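Local coordinates for uncharacterized protein (Bdellovibrio bacteriovorus, PDB 3TM8) that binds two iron ions and belongs to the HD-GYP class of cyclic-di-GMP phosphodiesterases, though its own activity is not established, at residues Leu202-His207 with Gln256-Ile261; Ser168-Thr173 with Ala286-Ile291; Gly33-Asp38 with Gln90-Thr95. One frame throughout, in Å; residues are numbered along the deposited sequence. Where two conformers were deposited one is given.

Contact 1: residues Leu202-His207 with Gln256-Ile261. With FE (Fe (III) ion), chain E; FE (Fe (III) ion), chain D; PO4 (phosphate ion), chain C.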
# COMPACT_ATOMS: atom_id res chain seq x y z
N LEU A 202 -4.43 -1.32 4.54
CA LEU A 202 -4.60 -2.69 4.98
C LEU A 202 -5.65 -3.47 4.21
O LEU A 202 -5.93 -4.62 4.54
CB LEU A 202 -4.94 -2.71 6.47
CG LEU A 202 -3.95 -2.03 7.43
CD1 LEU A 202 -4.50 -2.05 8.85
CD2 LEU A 202 -2.58 -2.72 7.37
N HIS A 203 -6.24 -2.85 3.18
CA HIS A 203 -7.49 -3.37 2.64
C HIS A 203 -7.42 -4.81 2.16
O HIS A 203 -8.39 -5.56 2.29
CB HIS A 203 -8.08 -2.45 1.55
CG HIS A 203 -7.44 -2.59 0.20
ND1 HIS A 203 -6.28 -1.93 -0.16
CD2 HIS A 203 -7.81 -3.31 -0.88
CE1 HIS A 203 -5.97 -2.25 -1.40
NE2 HIS A 203 -6.89 -3.07 -1.87
N ASP A 204 -6.27 -5.21 1.61
CA ASP A 204 -6.12 -6.53 1.00
C ASP A 204 -5.45 -7.55 1.91
O ASP A 204 -4.85 -8.52 1.45
CB ASP A 204 -5.41 -6.43 -0.35
CG ASP A 204 -6.39 -6.23 -1.50
OD1 ASP A 204 -7.58 -6.59 -1.32
OD2 ASP A 204 -5.98 -5.72 -2.56
N TYR A 205 -5.60 -7.35 3.22
CA TYR A 205 -5.11 -8.31 4.19
C TYR A 205 -5.55 -9.75 3.87
O TYR A 205 -4.80 -10.71 4.09
CB TYR A 205 -5.58 -7.91 5.59
CG TYR A 205 -5.22 -8.91 6.66
CD1 TYR A 205 -3.91 -9.38 6.80
CD2 TYR A 205 -6.18 -9.38 7.54
CE1 TYR A 205 -3.59 -10.30 7.80
CE2 TYR A 205 -5.87 -10.29 8.52
CZ TYR A 205 -4.58 -10.75 8.65
OH TYR A 205 -4.30 -11.66 9.64
N GLY A 206 -6.76 -9.91 3.32
CA GLY A 206 -7.26 -11.23 2.98
C GLY A 206 -6.42 -11.98 1.96
O GLY A 206 -6.52 -13.21 1.87
N HIS A 207 -5.61 -11.26 1.18
CA HIS A 207 -4.74 -11.90 0.19
C HIS A 207 -3.39 -12.31 0.78
O HIS A 207 -2.59 -12.91 0.08
CB HIS A 207 -4.43 -10.97 -0.99
CG HIS A 207 -5.58 -10.70 -1.92
ND1 HIS A 207 -6.38 -11.69 -2.45
CD2 HIS A 207 -6.00 -9.54 -2.47
CE1 HIS A 207 -7.27 -11.14 -3.26
NE2 HIS A 207 -7.06 -9.84 -3.29
N GLN A 256 -15.47 -4.65 3.05
CA GLN A 256 -16.46 -4.13 2.10
C GLN A 256 -15.86 -3.55 0.82
O GLN A 256 -16.60 -3.07 -0.04
CB GLN A 256 -17.35 -3.06 2.76
CG GLN A 256 -18.12 -3.52 3.98
CD GLN A 256 -18.87 -2.37 4.64
OE1 GLN A 256 -18.85 -1.24 4.15
NE2 GLN A 256 -19.52 -2.65 5.76
N HIS A 257 -14.54 -3.56 0.70
CA HIS A 257 -13.91 -2.80 -0.37
C HIS A 257 -14.11 -3.40 -1.76
O HIS A 257 -13.76 -2.76 -2.75
CB HIS A 257 -12.42 -2.62 -0.11
CG HIS A 257 -11.64 -3.88 -0.32
ND1 HIS A 257 -11.37 -4.78 0.69
CD2 HIS A 257 -11.10 -4.42 -1.44
CE1 HIS A 257 -10.69 -5.81 0.21
NE2 HIS A 257 -10.52 -5.61 -1.09
N GLU A 258 -14.62 -4.63 -1.85
CA GLU A 258 -14.93 -5.23 -3.15
C GLU A 258 -16.41 -5.09 -3.48
O GLU A 258 -16.88 -5.58 -4.52
CB GLU A 258 -14.53 -6.70 -3.20
CG GLU A 258 -13.04 -6.95 -3.05
CD GLU A 258 -12.19 -6.35 -4.17
OE1 GLU A 258 -12.74 -5.79 -5.15
OE2 GLU A 258 -10.96 -6.44 -4.06
N GLU A 259 -17.17 -4.42 -2.62
CA GLU A 259 -18.58 -4.22 -2.88
C GLU A 259 -18.77 -3.13 -3.92
O GLU A 259 -17.96 -2.21 -4.02
CB GLU A 259 -19.33 -3.90 -1.58
CG GLU A 259 -19.26 -5.02 -0.55
CD GLU A 259 -19.52 -6.40 -1.17
OE1 GLU A 259 -20.63 -6.62 -1.69
OE2 GLU A 259 -18.62 -7.26 -1.11
N THR A 260 -19.84 -3.25 -4.69
CA THR A 260 -20.13 -2.31 -5.76
C THR A 260 -21.50 -1.69 -5.49
O THR A 260 -22.31 -2.27 -4.77
CB THR A 260 -20.13 -3.00 -7.13
OG1 THR A 260 -21.11 -4.04 -7.14
CG2 THR A 260 -18.76 -3.61 -7.41
N ILE A 261 -21.76 -0.52 -6.06
CA ILE A 261 -22.93 0.21 -5.63
C ILE A 261 -24.22 -0.48 -6.08
O ILE A 261 -25.28 -0.25 -5.50
CB ILE A 261 -22.89 1.71 -6.02
CG1 ILE A 261 -22.90 1.91 -7.54
CG2 ILE A 261 -21.71 2.40 -5.36
CD1 ILE A 261 -23.00 3.38 -7.96
FE FE E . -9.28 -6.58 -2.64
FE FE D . -6.97 -4.32 -3.77
P PO4 C . -7.88 -6.78 -5.53
O1 PO4 C . -7.37 -7.79 -6.53
O2 PO4 C . -6.94 -5.62 -5.36
O3 PO4 C . -9.19 -6.13 -6.04
O4 PO4 C . -8.23 -7.48 -4.23
O HOH W 1 -8.81 -4.83 -3.29
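His-203 and His-257 mark where the two segments come nearest, with their CA atoms 7.1 Å apart. Neither segment is a strand. Each passes through a type I turn, Leu-202 to Tyr-205 on one side and Gln-256 to Glu-259 on the other. No hydrogen bond joins them directly. The chain E iron(III) ion, bound by both segments, joins them instead, together with ring packing.

The rings of His-203 and His-257 make a T-shaped pair, planes at 81°. The edge of His-203 meets the face of His-257, and CD2 of His-203 lies 3.5 Å from CD2 of His-257. In both residues CG sits between the backbone N and the carbonyl carbon (chi1 79° and 73°), which turns each ring toward the other segment. Each ND1 turns back to its own helix: that of His-203 hydrogen-bonds to Ala-200 O, that of His-257 has its partner at Ile-253. Each NE2 faces a metal: His-203 NE2 binds the chain D iron at 2.3 Å, and His-257 NE2 the chain E iron at 2.2 Å.

His-203 and Asp-204 are the HD pair that names the family. The Asp-204 carboxylate bridges the metals, OD1 to one iron and OD2 to the other, and water 1 also binds both. Glu-258 OE2 adds a 2.2 Å bond to the chain E iron. A phosphate, probably from the crystallisation liquor, spans the irons through O2 and O4, and His-207 NE2 donates to O4 (2.8 Å).

The segments lead out of helices 190-202 and 248-256 into loops. Helices 167-185, 223-240 and 276-293 complete the metal shells with His-170, His-232 and Asn-285.

Contact 2: residues Ser168-Thr173 with Ala286-Ile291; sequences SHHGVT and AMDRLI. With FE (Fe (III) ion), chain D; PO4 (phosphate ion), chain C; DMS (dimethyl sulfoxide), chain F.
His-170 and Asp-288 meet with ring and carboxylate nearly coplanar, 19° apart, their side chains running past each other in opposite directions. ND1 of His-170 donates to OD2 of Asp-288 at 2.7 Å in a fairly straight bond (166°). OD2 lies in the ring plane and receives the proton on its anti lone pair, away from OD1. Asp-288 reaches across because its CG is anti to the backbone N (chi1 -169°). Its OD1 is hydrogen-bonded to OG1 of Thr-292.

Thr-173 crosses Asp-288 at about a right angle. Its CG2 methyl packs 3.6 Å from OD1 of Asp-288, while its hydroxyl turns to a dimethyl sulfoxide molecule. One residue on from Asp-288, Arg-289 sets the edge of its guanidinium against the phosphate. NE and NH2 both donate to phosphate O1.

The axes of segments 168-173 and 286-291 approach to 10.4 Å. Through Asp-288, helix 276-293 fixes the rotation of the His-170 ring on helix 167-185. With ND1 donating to Asp-288, His-170 NE2 can offer its lone pair to the chain D iron, 2.1 Å away. Asp-288 is thus a second-shell residue that would be expected to polarise the imidazole and strengthen its bond to the metal.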
# COMPACT_ATOMS: atom_id res chain seq x y z
N SER A 168 1.03 -5.03 -0.26
CA SER A 168 1.38 -3.92 0.61
C SER A 168 1.68 -2.66 -0.21
O SER A 168 1.22 -1.57 0.14
CB SER A 168 2.53 -4.29 1.54
OG SER A 168 3.63 -4.74 0.78
N HIS A 169 2.42 -2.79 -1.30
CA HIS A 169 2.65 -1.64 -2.17
C HIS A 169 1.30 -1.14 -2.73
O HIS A 169 1.00 0.05 -2.74
CB HIS A 169 3.64 -2.02 -3.27
CG HIS A 169 4.05 -0.89 -4.17
ND1 HIS A 169 5.36 -0.70 -4.56
CD2 HIS A 169 3.33 0.06 -4.80
CE1 HIS A 169 5.43 0.33 -5.38
NE2 HIS A 169 4.21 0.82 -5.54
N HIS A 170 0.48 -2.09 -3.17
CA HIS A 170 -0.85 -1.78 -3.70
C HIS A 170 -1.71 -1.07 -2.65
O HIS A 170 -2.44 -0.12 -2.96
CB HIS A 170 -1.46 -3.09 -4.21
CG HIS A 170 -2.95 -3.08 -4.41
ND1 HIS A 170 -3.58 -2.39 -5.43
CD2 HIS A 170 -3.93 -3.76 -3.76
CE1 HIS A 170 -4.88 -2.63 -5.38
NE2 HIS A 170 -5.12 -3.46 -4.38
N GLY A 171 -1.60 -1.47 -1.38
CA GLY A 171 -2.30 -0.77 -0.31
C GLY A 171 -1.85 0.68 -0.20
O GLY A 171 -2.67 1.59 -0.03
N VAL A 172 -0.55 0.92 -0.29
CA VAL A 172 -0.08 2.31 -0.25
C VAL A 172 -0.65 3.11 -1.43
O VAL A 172 -1.13 4.24 -1.26
CB VAL A 172 1.46 2.42 -0.20
CG1 VAL A 172 1.87 3.88 -0.10
CG2 VAL A 172 2.03 1.62 0.98
N THR A 173 -0.63 2.52 -2.61
CA THR A 173 -1.15 3.20 -3.79
C THR A 173 -2.63 3.52 -3.64
O THR A 173 -3.06 4.64 -3.91
CB THR A 173 -0.90 2.38 -5.06
OG1 THR A 173 0.51 2.32 -5.27
CG2 THR A 173 -1.56 3.04 -6.26
N ALA A 286 -10.44 -0.24 -7.51
CA ALA A 286 -10.81 -0.75 -8.83
C ALA A 286 -9.89 -0.13 -9.87
O ALA A 286 -9.48 -0.79 -10.83
CB ALA A 286 -12.26 -0.43 -9.12
N MET A 287 -9.57 1.15 -9.69
CA MET A 287 -8.66 1.82 -10.61
C MET A 287 -7.23 1.24 -10.56
O MET A 287 -6.65 0.95 -11.60
CB MET A 287 -8.69 3.35 -10.40
CG MET A 287 -10.04 3.98 -10.78
SD MET A 287 -10.36 4.09 -12.55
CE MET A 287 -9.46 5.59 -12.94
N ASP A 288 -6.68 1.04 -9.36
CA ASP A 288 -5.32 0.49 -9.31
C ASP A 288 -5.28 -0.97 -9.73
O ASP A 288 -4.28 -1.41 -10.29
CB ASP A 288 -4.65 0.64 -7.94
CG ASP A 288 -3.17 0.30 -8.01
OD1 ASP A 288 -2.49 0.83 -8.91
OD2 ASP A 288 -2.68 -0.51 -7.19
N ARG A 289 -6.35 -1.73 -9.48
CA ARG A 289 -6.35 -3.11 -9.98
C ARG A 289 -6.20 -3.09 -11.51
O ARG A 289 -5.40 -3.84 -12.06
CB ARG A 289 -7.58 -3.92 -9.56
CG ARG A 289 -7.93 -5.05 -10.54
CD ARG A 289 -8.74 -6.17 -9.91
NE ARG A 289 -7.90 -7.10 -9.17
CZ ARG A 289 -7.12 -8.03 -9.72
NH1 ARG A 289 -7.06 -8.17 -11.04
NH2 ARG A 289 -6.38 -8.81 -8.94
N LEU A 290 -6.95 -2.23 -12.18
CA LEU A 290 -6.85 -2.15 -13.64
C LEU A 290 -5.44 -1.80 -14.07
O LEU A 290 -4.86 -2.43 -14.95
CB LEU A 290 -7.85 -1.15 -14.23
CG LEU A 290 -9.32 -1.56 -14.13
CD1 LEU A 290 -10.20 -0.54 -14.85
CD2 LEU A 290 -9.54 -2.96 -14.67
N ILE A 291 -4.88 -0.78 -13.42
CA ILE A 291 -3.60 -0.24 -13.85
C ILE A 291 -2.43 -1.16 -13.48
O ILE A 291 -1.57 -1.45 -14.32
CB ILE A 291 -3.40 1.16 -13.27
CG1 ILE A 291 -4.41 2.12 -13.90
CG2 ILE A 291 -1.97 1.63 -13.49
CD1 ILE A 291 -4.59 3.41 -13.14
FE FE D . -6.97 -4.32 -3.77
P PO4 C . -7.88 -6.78 -5.53
O1 PO4 C . -7.37 -7.79 -6.53
O2 PO4 C . -6.94 -5.62 -5.36
O3 PO4 C . -9.19 -6.13 -6.04
O4 PO4 C . -8.23 -7.48 -4.23
S DMS F . 1.99 2.26 -8.76
O DMS F . 1.62 1.25 -7.37
C1 DMS F . 0.47 2.47 -9.72
C2 DMS F . 2.17 3.95 -8.16
O HOH W 1 -8.81 -4.83 -3.29

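Contact 3: residues Gly33-Asp38 with Gln90-Thr95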
# COMPACT_ATOMS: atom_id res chain seq x y z
N GLY A 33 16.12 5.98 -0.58
CA GLY A 33 16.72 7.29 -0.44
C GLY A 33 18.23 7.28 -0.47
O GLY A 33 18.88 6.24 -0.68
N ASP A 34 18.80 8.46 -0.24
CA ASP A 34 20.23 8.69 -0.44
C ASP A 34 21.12 8.45 0.79
O ASP A 34 22.34 8.57 0.69
CB ASP A 34 20.46 10.11 -1.01
CG ASP A 34 19.98 11.21 -0.08
OD1 ASP A 34 19.00 11.01 0.67
OD2 ASP A 34 20.59 12.30 -0.10
N GLN A 35 20.54 8.10 1.93
CA GLN A 35 21.36 7.82 3.11
C GLN A 35 22.21 6.58 2.86
O GLN A 35 21.71 5.56 2.42
CB GLN A 35 20.53 7.64 4.38
CG GLN A 35 21.41 7.43 5.61
CD GLN A 35 20.68 7.12 6.90
OE1 GLN A 35 21.32 6.84 7.92
NE2 GLN A 35 19.34 7.15 6.87
N LYS A 36 23.50 6.67 3.17
CA LYS A 36 24.39 5.52 2.98
C LYS A 36 24.18 4.51 4.10
O LYS A 36 24.15 4.89 5.28
CB LYS A 36 25.86 5.96 2.94
CG LYS A 36 26.20 6.88 1.79
CD LYS A 36 27.71 7.11 1.72
CE LYS A 36 28.07 8.11 0.65
NZ LYS A 36 29.55 8.33 0.58
N ILE A 37 24.03 3.24 3.76
CA ILE A 37 23.82 2.23 4.78
C ILE A 37 25.14 1.92 5.48
O ILE A 37 26.18 1.87 4.84
CB ILE A 37 23.17 0.94 4.21
CG1 ILE A 37 24.09 0.24 3.21
CG2 ILE A 37 21.82 1.25 3.57
CD1 ILE A 37 23.50 -1.07 2.65
N ASP A 38 25.09 1.74 6.80
CA ASP A 38 26.28 1.37 7.57
C ASP A 38 26.12 -0.07 8.06
O ASP A 38 26.42 -0.39 9.21
CB ASP A 38 26.47 2.32 8.76
CG ASP A 38 27.71 2.00 9.59
OD1 ASP A 38 28.73 1.59 9.01
OD2 ASP A 38 27.66 2.15 10.83
N GLN A 90 15.27 5.17 11.30
CA GLN A 90 14.65 6.28 12.01
C GLN A 90 15.09 7.61 11.41
O GLN A 90 14.28 8.53 11.25
CB GLN A 90 15.00 6.21 13.50
CG GLN A 90 14.23 7.22 14.35
CD GLN A 90 12.70 7.07 14.29
OE1 GLN A 90 12.17 5.99 14.03
NE2 GLN A 90 12.00 8.17 14.54
N LYS A 91 16.37 7.72 11.05
CA LYS A 91 16.85 8.92 10.38
C LYS A 91 16.17 9.14 9.02
O LYS A 91 15.80 10.26 8.68
CB LYS A 91 18.36 8.87 10.22
CG LYS A 91 18.97 10.01 9.43
CD LYS A 91 20.48 9.88 9.45
CE LYS A 91 21.16 10.83 8.49
NZ LYS A 91 22.63 10.56 8.43
N ASN A 92 15.98 8.07 8.26
CA ASN A 92 15.29 8.18 6.98
C ASN A 92 13.90 8.75 7.16
O ASN A 92 13.49 9.68 6.46
CB ASN A 92 15.17 6.82 6.32
CG ASN A 92 16.18 6.61 5.23
OD1 ASN A 92 17.14 7.38 5.09
ND2 ASN A 92 15.97 5.57 4.43
N ILE A 93 13.14 8.17 8.08
CA ILE A 93 11.76 8.58 8.34
C ILE A 93 11.67 10.03 8.83
O ILE A 93 10.86 10.83 8.37
CB ILE A 93 11.13 7.67 9.42
CG1 ILE A 93 10.80 6.29 8.84
CG2 ILE A 93 9.89 8.31 10.01
CD1 ILE A 93 10.44 5.25 9.88
N GLU A 94 12.50 10.35 9.81
CA GLU A 94 12.48 11.70 10.36
C GLU A 94 12.82 12.73 9.29
O GLU A 94 12.15 13.76 9.17
CB GLU A 94 13.46 11.81 11.53
CG GLU A 94 12.99 11.05 12.76
CD GLU A 94 14.00 11.07 13.90
OE1 GLU A 94 15.12 11.58 13.72
OE2 GLU A 94 13.65 10.55 14.98
N THR A 95 13.85 12.45 8.50
CA THR A 95 14.25 13.38 7.46
C THR A 95 13.18 13.49 6.37
O THR A 95 12.87 14.59 5.93
CB THR A 95 15.65 13.05 6.88
OG1 THR A 95 15.62 11.77 6.23
CG2 THR A 95 16.68 13.00 7.98
O HOH W 2 17.81 7.61 2.53
O HOH W 3 23.71 7.98 8.59
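Gln-35 and Asn-92 form the tight part of this contact. An extended chain, CG anti to the backbone N (chi1 -177°), carries the glutamine amide across to the helix. NE2 of Gln-35 donates to OD1 of Asn-92 at 2.8 Å. The acceptor lies in the plane of the Gln-35 amide, but the donor stands above the Asn-92 carbonyl plane, 59° out of it. The two amide planes are 67° apart. NE2 also bonds to Tyr-88 O, and Asn-92 ND2 to Arg-32 O, so both amides are anchored to backbone.

The setting is the N-terminal part of the chain, away from the iron sites. The loop leads from one two-stranded antiparallel sheet (23-27 with 74-78) to another (41-45 with 48-53) and is laid here against helix 82-97.

Water fills in around the direct bond. Water 2 donates to Asn-92 OD1 (2.7 Å) and accepts from the backbone N of Gln-35, giving that oxygen a second partner. The outer side belongs to Lys-91, an exposed residue. Its extended chain crosses the Gln-35 amide, with CD 3.5 Å from OE1. Its ammonium reaches that oxygen through water 3, which accepts from Lys-91 NZ (2.8 Å) and donates to Gln-35 OE1.

In the fold
From the N terminus, contact 3 comes first. It closes a loop from 33-38 to 90-95 that contains strands 41-45, 48-53 and 74-78, and it ties the early loop to helix 82-97. The chain then runs through helices 105-125, 130-149 and 153-158 before contact 2 opens on helix 167-185. Contact 1 opens at 202-207 and closes at 256-261, all before contact 2 closes at 286-291, so the shorter loop lies within the longer one. These two contacts touch and share the chain D iron, the phosphate and water 1, joining four helices or their C-terminal ends round one site. Contact 3 stands apart, its centre about 26 Å from that of contact 2.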